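Local coordinates for putative uncharacterized protein (Staphylococcus aureus subsp. aureus Mu50, PDB 3FYM) that probably binds DNA through its N-terminal helix-turn-helix domain and is thought to be anchored in the bacterial membrane, at residues K2-E6 against H72-I76; L22-I28 against K56-V61; K47-E51 against I76-Q80. All blocks are in the same frame, centred on the assembly; numbering follows the deposited sequence.

Three contacts hold the five-helix soluble domain together by different means. Contact 1 joins the chain's start to the loop after helix 65-71, spanning most of the domain. Between its two segments in sequence lie both partners of contact 2, where helix 19-26 packs on helix 50-60. Contact 3 lays the tail 76-80 along the beginning of helix 50-60, so contacts 2 and 3 share that helix, whereas contacts 1 and 3 share Ile-76. Centre to centre, contact 2 is about 17 Å from either of the others, which are about 12 Å apart. Helix 50-60 thus touches both the first helix of the probable helix-turn-helix and the tail, which probably leads on toward the membrane.

Contact 1. Residues K2-E6 against H72-I76; sequences KTVGE and HQDEI
Val-4, His-72 and Glu-75 meet where the first turn of helix 4-14 runs up against the loop after helix 65-71, and they show how a carboxylate can serve a helix start and an imidazole at once. Glu-75 OE1 accepts from Val-4 N at 2.8 Å with an almost straight bond (170°), using its syn lone pair. The other oxygen, Glu-75 OE2, accepts a hydrogen bond from His-72 ND1 at 2.7 Å, from above the carboxylate plane but within the plane of the ring. This His-carboxylate pair fixes the rotation of the imidazole, and with ND1 acting as donor, Val-4 N lies over that atom without bonding to it.

Turned so, the ring offers a face to Val-4, whose CB stands 4.0 Å from the centroid of the His-72 ring in a CH-pi contact. At the ring's edge, Lys-2 O comes within 3.1 Å of His-72 CE1. Glu-75 reaches the helix because its chain is extended beyond CG, which stands beside the backbone N (chi1 -55°). Val-4 CG1, in turn, touches Ile-76 CG1 at 4.1 Å.

The capping is shared among several residues. Thr-3 and Glu-6 form a capping box: Thr-3 N gives a bond of 3.0 Å to Glu-6 OE1, and Glu-6 N a weak one back to Thr-3 OG1. Accepting from Val-4 N at the helix start would probably stabilise Glu-75 in its charged form. Asn-39, in the loop after helix 30-37, accepts from Gly-5 N and also donates to Glu-75 OE1. Val-4 continues inward onto Phe-41 and onto Leu-68 of helix 65-71, while Ile-76 rests on Ile-69 of that same helix, so the contact lies between the start of helix 4-14 and the end of helix 65-71.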
loop_
_atom_site.group_PDB
_atom_site.type_symbol
_atom_site.label_atom_id
_atom_site.label_comp_id
_atom_site.label_asym_id
_atom_site.label_seq_id
_atom_site.Cartn_x
_atom_site.Cartn_y
_atom_site.Cartn_z
ATOM N N LYS A 2 -12.766 6.692 3.273
ATOM C CA LYS A 2 -11.729 5.795 3.798
ATOM C C LYS A 2 -10.361 6.317 3.331
ATOM O O LYS A 2 -10.250 6.964 2.313
ATOM C CB LYS A 2 -11.861 4.346 3.347
ATOM C CG LYS A 2 -11.845 4.113 1.876
ATOM C CD LYS A 2 -12.662 2.950 1.310
ATOM C CE LYS A 2 -12.760 3.229 -0.203
ATOM N NZ LYS A 2 -13.739 2.400 -0.950
ATOM N N THR A 3 -9.329 5.995 4.096
ATOM C CA THR A 3 -7.967 6.228 3.620
ATOM C C THR A 3 -7.573 5.117 2.678
ATOM O O THR A 3 -8.192 4.073 2.569
ATOM C CB THR A 3 -7.012 6.238 4.814
ATOM O OG1 THR A 3 -7.139 5.039 5.469
ATOM C CG2 THR A 3 -7.292 7.299 5.831
ATOM N N VAL A 4 -6.451 5.342 1.963
ATOM C CA VAL A 4 -5.949 4.301 1.050
ATOM C C VAL A 4 -5.604 3.054 1.834
ATOM O O VAL A 4 -5.858 1.956 1.391
ATOM C CB VAL A 4 -4.780 4.826 0.209
ATOM C CG1 VAL A 4 -3.502 5.109 1.044
ATOM C CG2 VAL A 4 -4.473 3.828 -0.886
ATOM N N GLY A 5 -5.020 3.207 3.025
ATOM C CA GLY A 5 -4.631 2.025 3.793
ATOM C C GLY A 5 -5.837 1.247 4.247
ATOM O O GLY A 5 -5.857 0.002 4.272
ATOM N N GLU A 6 -6.923 1.859 4.603
ATOM C CA GLU A 6 -8.172 1.245 4.972
ATOM C C GLU A 6 -8.803 0.583 3.777
ATOM O O GLU A 6 -9.382 -0.515 3.909
ATOM C CB GLU A 6 -9.155 2.270 5.560
ATOM C CG GLU A 6 -8.754 2.789 6.915
ATOM C CD GLU A 6 -9.465 4.041 7.383
ATOM O OE1 GLU A 6 -10.173 4.740 6.645
ATOM O OE2 GLU A 6 -9.274 4.330 8.569
ATOM N N HIS A 72 -6.759 8.861 -3.824
ATOM C CA HIS A 72 -6.169 9.090 -2.537
ATOM C C HIS A 72 -4.865 9.890 -2.613
ATOM O O HIS A 72 -4.062 9.851 -1.676
ATOM C CB HIS A 72 -5.903 7.747 -1.818
ATOM C CG HIS A 72 -7.136 6.965 -1.522
ATOM N ND1 HIS A 72 -7.906 7.202 -0.402
ATOM C CD2 HIS A 72 -7.761 6.007 -2.221
ATOM C CE1 HIS A 72 -8.945 6.375 -0.432
ATOM N NE2 HIS A 72 -8.887 5.649 -1.514
ATOM N N GLN A 73 -4.674 10.586 -3.696
ATOM C CA GLN A 73 -3.346 11.157 -4.002
ATOM C C GLN A 73 -2.891 12.117 -2.933
ATOM O O GLN A 73 -1.693 12.211 -2.689
ATOM C CB GLN A 73 -3.395 11.752 -5.371
ATOM C CG GLN A 73 -4.346 12.884 -5.536
ATOM C CD GLN A 73 -4.396 13.141 -7.056
ATOM O OE1 GLN A 73 -5.387 12.849 -7.836
ATOM N NE2 GLN A 73 -3.299 13.667 -7.587
ATOM N N ASP A 74 -3.796 12.869 -2.281
ATOM C CA ASP A 74 -3.349 13.822 -1.275
ATOM C C ASP A 74 -2.823 13.153 -0.025
ATOM O O ASP A 74 -2.130 13.798 0.772
ATOM C CB ASP A 74 -4.462 14.795 -0.892
ATOM C CG ASP A 74 -4.975 15.587 -2.065
ATOM O OD1 ASP A 74 -6.137 16.005 -2.004
ATOM O OD2 ASP A 74 -4.177 15.837 -3.007
ATOM N N GLU A 75 -3.131 11.863 0.200
ATOM C CA GLU A 75 -2.639 11.101 1.309
ATOM C C GLU A 75 -1.233 10.519 1.048
ATOM O O GLU A 75 -0.503 10.217 1.984
ATOM C CB GLU A 75 -3.534 9.891 1.604
ATOM C CG GLU A 75 -4.992 10.230 1.835
ATOM C CD GLU A 75 -5.856 8.979 1.797
ATOM O OE1 GLU A 75 -5.383 7.880 2.173
ATOM O OE2 GLU A 75 -7.027 9.072 1.371
ATOM N N ILE A 76 -0.945 10.262 -0.223
ATOM C CA ILE A 76 0.156 9.415 -0.605
ATOM C C ILE A 76 1.350 10.254 -0.956
ATOM O O ILE A 76 1.264 11.108 -1.855
ATOM C CB ILE A 76 -0.227 8.530 -1.799
ATOM C CG1 ILE A 76 -1.406 7.614 -1.451
ATOM C CG2 ILE A 76 0.985 7.725 -2.286
ATOM C CD1 ILE A 76 -2.045 6.974 -2.657
#

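Contact 2. Residues L22-I28 against K56-V61; sequences LEQRTGI and KYASVV
Helix-on-helix packing is the nature of this contact: the last turn of helix 19-26 lies against the last turn of helix 50-60, in a largely buried part of the domain. The short axes approach to 9.8 Å and run at 103° to each other, and the contact is carried mainly by Leu-22, Tyr-57, Val-60, Arg-25 and Thr-26.

Leu-22 and Tyr-57 make the tightest of these meetings. Leu-22 CD2 sits almost over the middle of the phenol, 3.4 Å from the centroid of the Tyr-57 ring and 14° off its normal, a close CH-pi contact. The leucine's other branch, CD1, leans on Val-60 CG1 at 3.8 Å. A chi1 of -174° swings Leu-22 CG away from its own amide nitrogen and places CD2 on the ring and CD1 on the valine. The Tyr-57 side chain also touches Leu-8 and Leu-33, and its OH is hydrogen-bonded to Glu-37.

Helix 19-26 and helix 30-37 probably form the helix-turn-helix pair, in which the second helix would be the DNA-reading one, as in relatives of this clan; helix 50-60 packs against the first helix of the pair. Gly-27, just after that helix, leaves helical geometry with a positive phi and begins the turn.

Val-60 fills the space between Arg-25 and Thr-26. Its CG1 packs 3.6 Å from Arg-25 CB and lies over one face of the guanidinium, toward the rim, while Val-60 CG2 meets Thr-26 CG2 at 3.8 Å. Thr-26 OG1 turns back into its own helix and donates to Leu-22 O at 2.6 Å, from the opposite face of the carbonyl to Thr-26 N. Arg-25, bent along its chain, is tied by a water between its NH2 and Val-60 O.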
loop_
_atom_site.group_PDB
_atom_site.type_symbol
_atom_site.label_atom_id
_atom_site.label_comp_id
_atom_site.label_asym_id
_atom_site.label_seq_id
_atom_site.Cartn_x
_atom_site.Cartn_y
_atom_site.Cartn_z
ATOM N N LEU A 22 0.088 -11.951 2.278
ATOM C CA LEU A 22 0.352 -10.768 1.460
ATOM C C LEU A 22 1.827 -10.476 1.354
ATOM O O LEU A 22 2.294 -10.060 0.289
ATOM C CB LEU A 22 -0.457 -9.590 2.051
ATOM C CG LEU A 22 -0.379 -8.307 1.201
ATOM C CD1 LEU A 22 -0.984 -8.502 -0.199
ATOM C CD2 LEU A 22 -1.113 -7.200 1.914
ATOM N N GLU A 23 2.578 -10.706 2.423
ATOM C CA GLU A 23 4.046 -10.548 2.319
ATOM C C GLU A 23 4.624 -11.516 1.317
ATOM O O GLU A 23 5.499 -11.143 0.513
ATOM C CB GLU A 23 4.662 -10.785 3.703
ATOM C CG GLU A 23 6.186 -10.820 3.802
ATOM C CD GLU A 23 6.579 -11.024 5.247
ATOM O OE1 GLU A 23 6.810 -10.180 6.018
ATOM O OE2 GLU A 23 6.585 -12.192 5.808
ATOM N N GLN A 24 4.153 -12.745 1.322
ATOM C CA GLN A 24 4.583 -13.718 0.350
ATOM C C GLN A 24 4.285 -13.261 -1.061
ATOM O O GLN A 24 5.146 -13.474 -1.940
ATOM C CB GLN A 24 3.885 -15.061 0.593
ATOM C CG GLN A 24 4.489 -15.785 1.811
ATOM C CD GLN A 24 3.628 -17.008 2.146
ATOM O OE1 GLN A 24 2.584 -17.249 1.571
ATOM N NE2 GLN A 24 4.086 -17.738 3.145
ATOM N N ARG A 25 3.101 -12.769 -1.319
ATOM C CA ARG A 25 2.652 -12.416 -2.681
ATOM C C ARG A 25 3.287 -11.117 -3.167
ATOM O O ARG A 25 3.456 -10.959 -4.388
ATOM C CB ARG A 25 1.134 -12.312 -2.746
ATOM C CG ARG A 25 0.355 -13.603 -2.688
ATOM C CD ARG A 25 -0.103 -14.126 -4.025
ATOM N NE ARG A 25 0.096 -13.474 -5.287
ATOM C CZ ARG A 25 -0.722 -12.983 -6.208
ATOM N NH1 ARG A 25 -0.317 -12.403 -7.359
ATOM N NH2 ARG A 25 -2.053 -13.041 -6.026
ATOM N N THR A 26 3.574 -10.189 -2.280
ATOM C CA THR A 26 4.049 -8.867 -2.696
ATOM C C THR A 26 5.543 -8.754 -2.613
ATOM O O THR A 26 6.162 -7.884 -3.232
ATOM C CB THR A 26 3.484 -7.724 -1.846
ATOM O OG1 THR A 26 3.713 -8.002 -0.446
ATOM C CG2 THR A 26 1.978 -7.656 -1.937
ATOM N N GLY A 27 6.170 -9.557 -1.740
ATOM C CA GLY A 27 7.554 -9.365 -1.394
ATOM C C GLY A 27 7.902 -8.216 -0.505
ATOM O O GLY A 27 9.058 -7.870 -0.236
ATOM N N ILE A 28 7.068 -7.459 0.072
ATOM C CA ILE A 28 7.004 -6.384 0.999
ATOM C C ILE A 28 6.853 -7.003 2.404
ATOM O O ILE A 28 5.941 -7.725 2.743
ATOM C CB ILE A 28 5.884 -5.379 0.728
ATOM C CG1 ILE A 28 5.937 -4.850 -0.717
ATOM C CG2 ILE A 28 5.965 -4.230 1.719
ATOM C CD1 ILE A 28 4.680 -4.097 -1.129
ATOM N N LYS A 56 1.874 -2.506 -5.635
ATOM C CA LYS A 56 2.056 -3.945 -5.582
ATOM C C LYS A 56 0.970 -4.594 -4.737
ATOM O O LYS A 56 0.436 -5.645 -5.092
ATOM C CB LYS A 56 3.457 -4.245 -5.051
ATOM C CG LYS A 56 3.764 -5.726 -5.085
ATOM C CD LYS A 56 3.687 -6.332 -6.472
ATOM C CE LYS A 56 4.088 -7.793 -6.501
ATOM N NZ LYS A 56 4.239 -8.240 -7.918
ATOM N N TYR A 57 0.652 -3.993 -3.583
ATOM C CA TYR A 57 -0.446 -4.468 -2.745
ATOM C C TYR A 57 -1.719 -4.541 -3.570
ATOM O O TYR A 57 -2.397 -5.580 -3.646
ATOM C CB TYR A 57 -0.497 -3.599 -1.506
ATOM C CG TYR A 57 -1.400 -3.957 -0.378
ATOM C CD1 TYR A 57 -2.595 -4.668 -0.495
ATOM C CD2 TYR A 57 -1.086 -3.523 0.904
ATOM C CE1 TYR A 57 -3.399 -4.951 0.540
ATOM C CE2 TYR A 57 -1.903 -3.795 1.999
ATOM C CZ TYR A 57 -3.062 -4.498 1.828
ATOM O OH TYR A 57 -3.902 -4.821 2.830
ATOM N N ALA A 58 -2.094 -3.399 -4.158
ATOM C CA ALA A 58 -3.332 -3.306 -4.939
ATOM C C ALA A 58 -3.390 -4.390 -5.987
ATOM O O ALA A 58 -4.399 -5.058 -6.194
ATOM C CB ALA A 58 -3.469 -1.920 -5.541
ATOM N N SER A 59 -2.295 -4.570 -6.734
ATOM C CA SER A 59 -2.326 -5.549 -7.819
ATOM C C SER A 59 -2.555 -6.939 -7.283
ATOM O O SER A 59 -3.347 -7.711 -7.852
ATOM C CB SER A 59 -1.034 -5.430 -8.641
ATOM O OG SER A 59 0.053 -6.001 -7.955
ATOM N N VAL A 60 -1.941 -7.333 -6.152
ATOM C CA VAL A 60 -2.160 -8.646 -5.589
ATOM C C VAL A 60 -3.605 -8.876 -5.170
ATOM O O VAL A 60 -4.117 -10.012 -5.290
ATOM C CB VAL A 60 -1.187 -8.876 -4.389
ATOM C CG1 VAL A 60 -1.612 -10.075 -3.562
ATOM C CG2 VAL A 60 0.209 -9.053 -4.945
ATOM N N VAL A 61 -4.279 -7.860 -4.690
ATOM C CA VAL A 61 -5.620 -7.977 -4.207
ATOM C C VAL A 61 -6.674 -7.511 -5.237
ATOM O O VAL A 61 -7.842 -7.317 -4.915
ATOM C CB VAL A 61 -5.848 -7.304 -2.849
ATOM C CG1 VAL A 61 -4.930 -7.950 -1.821
ATOM C CG2 VAL A 61 -5.667 -5.799 -2.880
HETATM O O HOH W 1 -3.389 -11.599 -7.565
#

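Contact 3. Residues K47-E51 against I76-Q80; sequences KNYSE and IPSNQ
Lys-47 holds CG anti to its backbone N (chi1 -171°), which lays its CG and CD across the ring of Pro-77, whereas Asn-48 turns CG to the side of its own N (chi1 -72°) and brings the amide to Gln-80. The first is apolar contact, with Lys-47 CG 3.5 Å from Pro-77 CG. The second is a hydrogen bond, seen for one of the two conformers of Asn-48: Gln-80 N donates to Asn-48 OD1 at 3.0 Å. The donor stands well above the plane of the side-chain amide, 65° out of it, although the N-H itself points fairly directly at the oxygen. The Asn-79 side chain crosses that of Asn-48 at about a right angle, its OD1 3.4 Å from Asn-48 CB.

What these residues illustrate is an irregular tail fastened to a helix start. Segment 76-80, following the fifth and last helix of the domain, passes the beginning of helix 50-60 without forming regular structure, and water supplies much of the polar joinery. One water accepts from Glu-51 N at 2.8 Å and donates both to Asn-48 O and, at 2.7 Å, to Pro-77 O. A second spans Asn-79 N and Glu-51 OE1, while Glu-51 OE2 makes a salt bridge to Arg-55.

Ser-50, buried, meets the proline ring. Its OG donates to Lys-47 O at 2.8 Å, in the carbonyl plane on a lone pair, and that oxygen also receives Ser-50 N. Held there, Ser-50 OG lies 3.5 Å from Pro-77 CG, and the proline ring is backed by Phe-41.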
loop_
_atom_site.group_PDB
_atom_site.type_symbol
_atom_site.label_atom_id
_atom_site.label_comp_id
_atom_site.label_asym_id
_atom_site.label_seq_id
_atom_site.Cartn_x
_atom_site.Cartn_y
_atom_site.Cartn_z
ATOM N N LYS A 47 10.383 6.614 1.982
ATOM C CA LYS A 47 9.025 7.056 1.744
ATOM C C LYS A 47 8.729 7.213 0.284
ATOM O O LYS A 47 7.571 7.194 -0.148
ATOM C CB LYS A 47 8.797 8.331 2.523
ATOM C CG LYS A 47 7.353 8.827 2.554
ATOM C CD LYS A 47 7.165 10.169 3.147
ATOM C CE LYS A 47 7.660 10.646 4.345
ATOM N NZ LYS A 47 7.261 12.109 4.409
ATOM N N ASN A 48 9.775 7.391 -0.555
ATOM C CA ASN A 48 9.568 7.464 -1.984
ATOM C C ASN A 48 8.932 6.224 -2.581
ATOM O O ASN A 48 8.358 6.297 -3.673
ATOM C CB ASN A 48 10.886 7.702 -2.731
ATOM C CG ASN A 48 11.381 9.116 -2.533
ATOM O OD1 ASN A 48 10.593 10.021 -2.293
ATOM N ND2 ASN A 48 12.655 9.246 -2.749
ATOM N N TYR A 49 9.065 5.103 -1.881
ATOM C CA TYR A 49 8.486 3.814 -2.314
ATOM C C TYR A 49 7.018 3.667 -1.969
ATOM O O TYR A 49 6.444 2.641 -2.268
ATOM C CB TYR A 49 9.300 2.645 -1.734
ATOM C CG TYR A 49 10.734 2.565 -2.127
ATOM C CD1 TYR A 49 11.592 1.744 -1.367
ATOM C CD2 TYR A 49 11.269 3.260 -3.176
ATOM C CE1 TYR A 49 12.913 1.632 -1.678
ATOM C CE2 TYR A 49 12.632 3.130 -3.487
ATOM C CZ TYR A 49 13.441 2.314 -2.743
ATOM O OH TYR A 49 14.798 2.193 -3.010
ATOM N N SER A 50 6.432 4.678 -1.310
ATOM C CA SER A 50 5.028 4.546 -0.881
ATOM C C SER A 50 4.115 4.132 -2.011
ATOM O O SER A 50 3.314 3.179 -1.871
ATOM C CB SER A 50 4.543 5.855 -0.266
ATOM O OG SER A 50 5.169 6.222 0.917
ATOM N N GLU A 51 4.162 4.854 -3.119
ATOM C CA GLU A 51 3.292 4.509 -4.245
ATOM C C GLU A 51 3.575 3.131 -4.769
ATOM O O GLU A 51 2.642 2.366 -5.049
ATOM C CB GLU A 51 3.428 5.561 -5.363
ATOM C CG GLU A 51 2.517 5.223 -6.513
ATOM C CD GLU A 51 2.456 6.258 -7.603
ATOM O OE1 GLU A 51 2.932 7.363 -7.479
ATOM O OE2 GLU A 51 1.846 5.988 -8.605
ATOM N N ILE A 76 -0.945 10.262 -0.223
ATOM C CA ILE A 76 0.156 9.415 -0.605
ATOM C C ILE A 76 1.350 10.254 -0.956
ATOM O O ILE A 76 1.264 11.108 -1.855
ATOM C CB ILE A 76 -0.227 8.530 -1.799
ATOM C CG1 ILE A 76 -1.406 7.614 -1.451
ATOM C CG2 ILE A 76 0.985 7.725 -2.286
ATOM C CD1 ILE A 76 -2.045 6.974 -2.657
ATOM N N PRO A 77 2.503 10.054 -0.325
ATOM C CA PRO A 77 3.712 10.799 -0.734
ATOM C C PRO A 77 4.132 10.335 -2.118
ATOM O O PRO A 77 4.481 9.174 -2.273
ATOM C CB PRO A 77 4.745 10.470 0.339
ATOM C CG PRO A 77 4.130 9.553 1.278
ATOM C CD PRO A 77 2.779 9.151 0.792
ATOM N N SER A 78 4.129 11.229 -3.083
ATOM C CA SER A 78 4.679 10.910 -4.385
ATOM C C SER A 78 6.202 10.796 -4.297
ATOM O O SER A 78 6.864 11.321 -3.435
ATOM C CB SER A 78 4.252 11.931 -5.454
ATOM O OG SER A 78 4.742 13.239 -5.091
ATOM N N ASN A 79 6.757 10.122 -5.278
ATOM C CA ASN A 79 8.192 9.852 -5.409
ATOM C C ASN A 79 8.917 11.159 -5.665
ATOM O O ASN A 79 8.756 11.786 -6.705
ATOM C CB ASN A 79 8.359 8.894 -6.575
ATOM C CG ASN A 79 9.795 8.548 -6.843
ATOM O OD1 ASN A 79 10.683 8.746 -6.006
ATOM N ND2 ASN A 79 10.025 7.964 -8.052
ATOM N N GLN A 80 9.741 11.579 -4.707
ATOM C CA GLN A 80 10.465 12.859 -4.741
ATOM C C GLN A 80 11.794 12.729 -5.425
ATOM O O GLN A 80 12.846 13.188 -4.941
ATOM C CB GLN A 80 10.556 13.422 -3.314
ATOM C CG GLN A 80 9.245 13.891 -2.769
ATOM C CD GLN A 80 8.905 15.311 -3.180
ATOM O OE1 GLN A 80 9.723 16.064 -3.696
ATOM N NE2 GLN A 80 7.649 15.580 -2.879
HETATM O O HOH W 2 5.667 7.189 -3.667
HETATM O O HOH W 3 4.891 8.830 -7.102
#